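Local coordinates for Cg3027-pa (Drosophila melanogaster, PDB 2VHH), which probably hydrolyses N-carbamoyl-beta-alanine to beta-alanine, ammonia and carbon dioxide, the last step of pyrimidine degradation, and assembles as a homooctamer, at residues 187-200 with 212-226. Residues are numbered along the deposited sequence; the frame is centred on the assembly and turned at random.
Sequences NSGRYLGKHRKNHI and YMEGNTGHPVFETEF
Asn198 reaches across to the loop at Gly218 and His219, where its ND2 donates a fairly straight hydrogen bond to Gly218 O (2.9 Å). The acceptor lies nearly in the Asn198 amide plane, whereas the donor is tilted 28° from the carbonyl plane. The same ND2 sits over one face of the His219 ring, the two planes turned 52° apart. Ile200 lays CG1 against the edge of the Tyr212 ring (3.7 Å to CD2) and brings CD1 to Glu214 CA. Phe222 turns its ring edge to Lys194 N, CE2 4.1 Å from it, and also touches Gly193 C. Thr217 OG1 accepts a nearly straight bond from Arg196 N (2.9 Å); chi1 of 50° places this hydroxyl between its own backbone N and carbonyl carbon. Arg196 NE and NH2 form salt bridges to Glu169 and Asp171. The contact thus joins two sheets of the carbon-nitrogen hydrolase sandwich through strands outermost within this chain, nearly antiparallel, their axes 8.6 Å apart at closest approach; a neighbouring subunit extends the sheet beyond 221-224. Between the strands the packing is largely apolar, and the directional polar bonds gather at the C-terminal end of strand 191-196 and in the loops beyond, where they would fix the chain path.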
loop_
_atom_site.group_PDB
_atom_site.type_symbol
_atom_site.label_atom_id
_atom_site.label_comp_id
_atom_site.label_asym_id
_atom_site.label_seq_id
_atom_site.Cartn_x
_atom_site.Cartn_y
_atom_site.Cartn_z
ATOM N N ASN C 187 15.670 -2.930 44.096
ATOM C CA ASN C 187 16.588 -2.994 45.246
ATOM C C ASN C 187 16.278 -1.972 46.348
ATOM O O ASN C 187 16.848 -2.031 47.432
ATOM C CB ASN C 187 18.051 -2.865 44.808
ATOM C CG ASN C 187 18.302 -1.641 43.970
ATOM O OD1 ASN C 187 17.451 -1.236 43.194
ATOM N ND2 ASN C 187 19.483 -1.054 44.109
ATOM N N SER C 188 15.375 -1.042 46.067
ATOM C CA SER C 188 14.897 -0.114 47.077
ATOM C C SER C 188 13.813 -0.774 47.929
ATOM O O SER C 188 13.488 -0.297 49.014
ATOM C CB SER C 188 14.368 1.180 46.435
ATOM O OG SER C 188 13.078 0.997 45.883
ATOM N N GLY C 189 13.259 -1.873 47.430
ATOM C CA GLY C 189 12.167 -2.564 48.108
ATOM C C GLY C 189 10.811 -2.283 47.480
ATOM O O GLY C 189 9.824 -2.954 47.793
ATOM N N ARG C 190 10.760 -1.293 46.591
ATOM C CA ARG C 190 9.506 -0.895 45.948
ATOM C C ARG C 190 9.176 -1.789 44.764
ATOM O O ARG C 190 10.071 -2.287 44.085
ATOM C CB ARG C 190 9.531 0.586 45.541
ATOM C CG ARG C 190 9.781 1.519 46.735
ATOM C CD ARG C 190 9.119 2.885 46.608
ATOM N NE ARG C 190 9.786 3.779 45.650
ATOM C CZ ARG C 190 9.224 4.236 44.524
ATOM N NH1 ARG C 190 7.984 3.883 44.197
ATOM N NH2 ARG C 190 9.893 5.062 43.726
ATOM N N TYR C 191 7.883 -2.016 44.553
ATOM C CA TYR C 191 7.408 -2.824 43.449
ATOM C C TYR C 191 7.627 -2.063 42.148
ATOM O O TYR C 191 7.285 -0.889 42.058
ATOM C CB TYR C 191 5.939 -3.137 43.683
ATOM C CG TYR C 191 5.154 -3.618 42.493
ATOM C CD1 TYR C 191 5.056 -4.980 42.205
ATOM C CD2 TYR C 191 4.459 -2.707 41.680
ATOM C CE1 TYR C 191 4.303 -5.425 41.117
ATOM C CE2 TYR C 191 3.705 -3.137 40.593
ATOM C CZ TYR C 191 3.630 -4.496 40.317
ATOM O OH TYR C 191 2.882 -4.927 39.244
ATOM N N LEU C 192 8.224 -2.716 41.156
ATOM C CA LEU C 192 8.507 -2.053 39.878
ATOM C C LEU C 192 7.421 -2.252 38.845
ATOM O O LEU C 192 7.103 -1.328 38.099
ATOM C CB LEU C 192 9.834 -2.512 39.273
ATOM C CG LEU C 192 11.074 -1.695 39.609
ATOM C CD1 LEU C 192 12.206 -2.063 38.657
ATOM C CD2 LEU C 192 10.771 -0.192 39.551
ATOM N N GLY C 193 6.876 -3.463 38.785
ATOM C CA GLY C 193 5.899 -3.797 37.778
ATOM C C GLY C 193 5.808 -5.283 37.574
ATOM O O GLY C 193 6.416 -6.055 38.313
ATOM N N LYS C 194 5.050 -5.690 36.563
ATOM C CA LYS C 194 4.844 -7.098 36.309
ATOM C C LYS C 194 4.766 -7.411 34.814
ATOM O O LYS C 194 4.446 -6.549 33.986
ATOM C CB LYS C 194 3.577 -7.560 37.021
ATOM C CG LYS C 194 2.296 -7.168 36.301
ATOM C CD LYS C 194 1.083 -7.352 37.177
ATOM C CE LYS C 194 -0.117 -6.679 36.548
ATOM N NZ LYS C 194 -1.365 -6.876 37.330
ATOM N N HIS C 195 5.052 -8.660 34.482
ATOM C CA HIS C 195 4.875 -9.146 33.138
ATOM C C HIS C 195 4.095 -10.446 33.172
ATOM O O HIS C 195 4.369 -11.308 33.993
ATOM C CB HIS C 195 6.235 -9.349 32.492
ATOM C CG HIS C 195 6.172 -10.032 31.168
ATOM N ND1 HIS C 195 5.417 -9.552 30.121
ATOM C CD2 HIS C 195 6.759 -11.164 30.721
ATOM C CE1 HIS C 195 5.550 -10.354 29.083
ATOM N NE2 HIS C 195 6.357 -11.342 29.421
ATOM N N ARG C 196 3.119 -10.587 32.285
ATOM C CA ARG C 196 2.349 -11.817 32.207
ATOM C C ARG C 196 2.754 -12.654 31.012
ATOM O O ARG C 196 3.031 -12.124 29.934
ATOM C CB ARG C 196 0.866 -11.517 32.152
ATOM C CG ARG C 196 0.324 -10.951 33.426
ATOM C CD ARG C 196 -0.996 -10.308 33.169
ATOM N NE ARG C 196 -1.667 -9.934 34.405
ATOM C CZ ARG C 196 -2.818 -9.278 34.456
ATOM N NH1 ARG C 196 -3.422 -8.904 33.335
ATOM N NH2 ARG C 196 -3.355 -8.992 35.633
ATOM N N LYS C 197 2.766 -13.968 31.222
ATOM C CA LYS C 197 3.165 -14.962 30.221
ATOM C C LYS C 197 2.527 -14.705 28.868
ATOM O O LYS C 197 1.309 -14.626 28.764
ATOM C CB LYS C 197 2.793 -16.352 30.721
ATOM C CG LYS C 197 3.606 -17.469 30.150
ATOM C CD LYS C 197 3.238 -18.768 30.830
ATOM C CE LYS C 197 3.904 -19.954 30.157
ATOM N NZ LYS C 197 3.926 -21.178 31.031
ATOM N N ASN C 198 3.357 -14.563 27.840
ATOM C CA ASN C 198 2.876 -14.275 26.491
ATOM C C ASN C 198 2.319 -15.487 25.730
ATOM O O ASN C 198 1.365 -15.367 24.962
ATOM C CB ASN C 198 3.981 -13.594 25.699
ATOM C CG ASN C 198 3.963 -12.105 25.863
ATOM O OD1 ASN C 198 2.938 -11.535 26.200
ATOM N ND2 ASN C 198 5.085 -11.459 25.608
ATOM N N HIS C 199 2.919 -16.650 25.963
ATOM C CA HIS C 199 2.614 -17.859 25.213
ATOM C C HIS C 199 2.215 -18.978 26.151
ATOM O O HIS C 199 3.005 -19.414 26.985
ATOM C CB HIS C 199 3.804 -18.261 24.350
ATOM C CG HIS C 199 4.123 -17.252 23.299
ATOM N ND1 HIS C 199 3.716 -17.387 21.990
ATOM C CD2 HIS C 199 4.751 -16.055 23.377
ATOM C CE1 HIS C 199 4.105 -16.331 21.299
ATOM N NE2 HIS C 199 4.731 -15.505 22.119
ATOM N N ILE C 200 0.970 -19.424 26.018
ATOM C CA ILE C 200 0.421 -20.392 26.938
ATOM C C ILE C 200 0.402 -21.775 26.285
ATOM O O ILE C 200 -0.112 -21.933 25.173
ATOM C CB ILE C 200 -0.948 -19.920 27.543
ATOM C CG1 ILE C 200 -0.741 -18.983 28.733
ATOM C CG2 ILE C 200 -1.674 -21.054 28.171
ATOM C CD1 ILE C 200 -0.108 -17.674 28.439
ATOM N N TYR C 212 -5.126 -20.136 32.788
ATOM C CA TYR C 212 -5.005 -18.724 32.391
ATOM C C TYR C 212 -4.873 -18.484 30.887
ATOM O O TYR C 212 -4.489 -19.372 30.132
ATOM C CB TYR C 212 -3.852 -18.041 33.133
ATOM C CG TYR C 212 -2.629 -18.904 33.326
ATOM C CD1 TYR C 212 -2.467 -19.655 34.483
ATOM C CD2 TYR C 212 -1.634 -18.965 32.356
ATOM C CE1 TYR C 212 -1.359 -20.449 34.665
ATOM C CE2 TYR C 212 -0.517 -19.755 32.532
ATOM C CZ TYR C 212 -0.386 -20.492 33.691
ATOM O OH TYR C 212 0.716 -21.278 33.884
ATOM N N MET C 213 -5.195 -17.262 30.476
ATOM C CA MET C 213 -5.174 -16.836 29.083
ATOM C C MET C 213 -3.811 -16.252 28.725
ATOM O O MET C 213 -2.943 -16.140 29.586
ATOM C CB MET C 213 -6.259 -15.778 28.859
ATOM C CG MET C 213 -7.682 -16.277 29.010
ATOM S SD MET C 213 -8.235 -17.329 27.648
ATOM C CE MET C 213 -8.775 -16.143 26.419
ATOM N N GLU C 214 -3.623 -15.873 27.462
ATOM C CA GLU C 214 -2.367 -15.253 27.028
ATOM C C GLU C 214 -2.223 -13.828 27.542
ATOM O O GLU C 214 -3.207 -13.108 27.712
ATOM C CB GLU C 214 -2.140 -15.342 25.507
ATOM C CG GLU C 214 -3.327 -15.817 24.675
ATOM C CD GLU C 214 -3.843 -17.192 25.088
ATOM O OE1 GLU C 214 -3.061 -18.178 25.101
ATOM O OE2 GLU C 214 -5.044 -17.261 25.411
ATOM N N GLY C 215 -0.977 -13.439 27.792
ATOM C CA GLY C 215 -0.656 -12.165 28.401
ATOM C C GLY C 215 -0.957 -10.966 27.534
ATOM O O GLY C 215 -0.845 -11.016 26.306
ATOM N N ASN C 216 -1.306 -9.881 28.224
ATOM C CA ASN C 216 -1.715 -8.614 27.635
ATOM C C ASN C 216 -0.767 -7.449 27.987
ATOM O O ASN C 216 -1.114 -6.278 27.787
ATOM C CB ASN C 216 -3.151 -8.289 28.086
ATOM C CG ASN C 216 -3.370 -8.493 29.598
ATOM O OD1 ASN C 216 -2.440 -8.406 30.399
ATOM N ND2 ASN C 216 -4.612 -8.759 29.981
ATOM N N THR C 217 0.424 -7.774 28.498
ATOM C CA THR C 217 1.373 -6.773 29.014
ATOM C C THR C 217 2.502 -6.458 28.029
ATOM O O THR C 217 3.400 -5.670 28.334
ATOM C CB THR C 217 2.014 -7.207 30.378
ATOM O OG1 THR C 217 2.526 -8.547 30.275
ATOM C CG2 THR C 217 1.008 -7.113 31.530
ATOM N N GLY C 218 2.463 -7.087 26.858
ATOM C CA GLY C 218 3.440 -6.834 25.804
ATOM C C GLY C 218 4.774 -7.498 26.053
ATOM O O GLY C 218 4.847 -8.683 26.330
ATOM N N HIS C 219 5.841 -6.723 25.942
ATOM C CA HIS C 219 7.194 -7.230 26.150
ATOM C C HIS C 219 8.017 -6.216 26.967
ATOM O O HIS C 219 8.979 -5.638 26.455
ATOM C CB HIS C 219 7.854 -7.571 24.795
ATOM C CG HIS C 219 7.150 -8.654 24.038
ATOM N ND1 HIS C 219 6.048 -8.415 23.244
ATOM C CD2 HIS C 219 7.381 -9.984 23.962
ATOM C CE1 HIS C 219 5.623 -9.552 22.723
ATOM N NE2 HIS C 219 6.418 -10.520 23.141
ATOM N N PRO C 220 7.644 -5.998 28.246
ATOM C CA PRO C 220 8.267 -4.919 29.011
ATOM C C PRO C 220 9.708 -5.210 29.396
ATOM O O PRO C 220 10.066 -6.350 29.680
ATOM C CB PRO C 220 7.395 -4.818 30.265
ATOM C CG PRO C 220 6.818 -6.154 30.430
ATOM C CD PRO C 220 6.654 -6.732 29.054
ATOM N N VAL C 221 10.530 -4.171 29.387
ATOM C CA VAL C 221 11.916 -4.265 29.836
ATOM C C VAL C 221 12.078 -3.323 31.029
ATOM O O VAL C 221 11.707 -2.153 30.964
ATOM C CB VAL C 221 12.916 -3.935 28.676
ATOM C CG1 VAL C 221 14.360 -3.848 29.171
ATOM C CG2 VAL C 221 12.809 -4.979 27.577
ATOM N N PHE C 222 12.613 -3.860 32.124
ATOM C CA PHE C 222 12.737 -3.132 33.389
ATOM C C PHE C 222 14.098 -2.475 33.523
ATOM O O PHE C 222 15.128 -3.146 33.492
ATOM C CB PHE C 222 12.471 -4.069 34.573
ATOM C CG PHE C 222 11.126 -4.726 34.520
ATOM C CD1 PHE C 222 10.951 -5.920 33.837
ATOM C CD2 PHE C 222 10.030 -4.131 35.121
ATOM C CE1 PHE C 222 9.703 -6.516 33.765
ATOM C CE2 PHE C 222 8.782 -4.717 35.059
ATOM C CZ PHE C 222 8.616 -5.916 34.380
ATOM N N GLU C 223 14.083 -1.155 33.642
ATOM C CA GLU C 223 15.299 -0.378 33.806
ATOM C C GLU C 223 15.649 -0.251 35.278
ATOM O O GLU C 223 15.055 0.536 36.017
ATOM C CB GLU C 223 15.165 1.002 33.150
ATOM C CG GLU C 223 16.312 1.969 33.488
ATOM C CD GLU C 223 16.666 2.904 32.342
ATOM O OE1 GLU C 223 15.743 3.298 31.574
ATOM O OE2 GLU C 223 17.874 3.235 32.214
ATOM N N THR C 224 16.623 -1.046 35.693
ATOM C CA THR C 224 17.064 -1.068 37.073
ATOM C C THR C 224 18.484 -0.524 37.097
ATOM O O THR C 224 19.107 -0.354 36.048
ATOM C CB THR C 224 17.038 -2.505 37.648
ATOM O OG1 THR C 224 18.219 -3.208 37.243
ATOM C CG2 THR C 224 15.810 -3.269 37.162
ATOM N N GLU C 225 19.003 -0.261 38.288
ATOM C CA GLU C 225 20.370 0.221 38.409
ATOM C C GLU C 225 21.414 -0.890 38.164
ATOM O O GLU C 225 22.621 -0.633 38.174
ATOM C CB GLU C 225 20.566 0.940 39.748
ATOM C CG GLU C 225 20.809 0.043 40.926
ATOM C CD GLU C 225 21.386 0.813 42.091
ATOM O OE1 GLU C 225 20.633 1.591 42.719
ATOM O OE2 GLU C 225 22.596 0.643 42.371
ATOM N N PHE C 226 20.936 -2.115 37.935
ATOM C CA PHE C 226 21.814 -3.224 37.562
ATOM C C PHE C 226 21.529 -3.750 36.157
ATOM O O PHE C 226 21.815 -4.904 35.856
ATOM C CB PHE C 226 21.753 -4.357 38.588
ATOM C CG PHE C 226 21.942 -3.898 40.005
ATOM C CD1 PHE C 226 23.151 -3.318 40.412
ATOM C CD2 PHE C 226 20.914 -4.037 40.940
ATOM C CE1 PHE C 226 23.326 -2.884 41.728
ATOM C CE2 PHE C 226 21.085 -3.605 42.253
ATOM C CZ PHE C 226 22.295 -3.026 42.645
#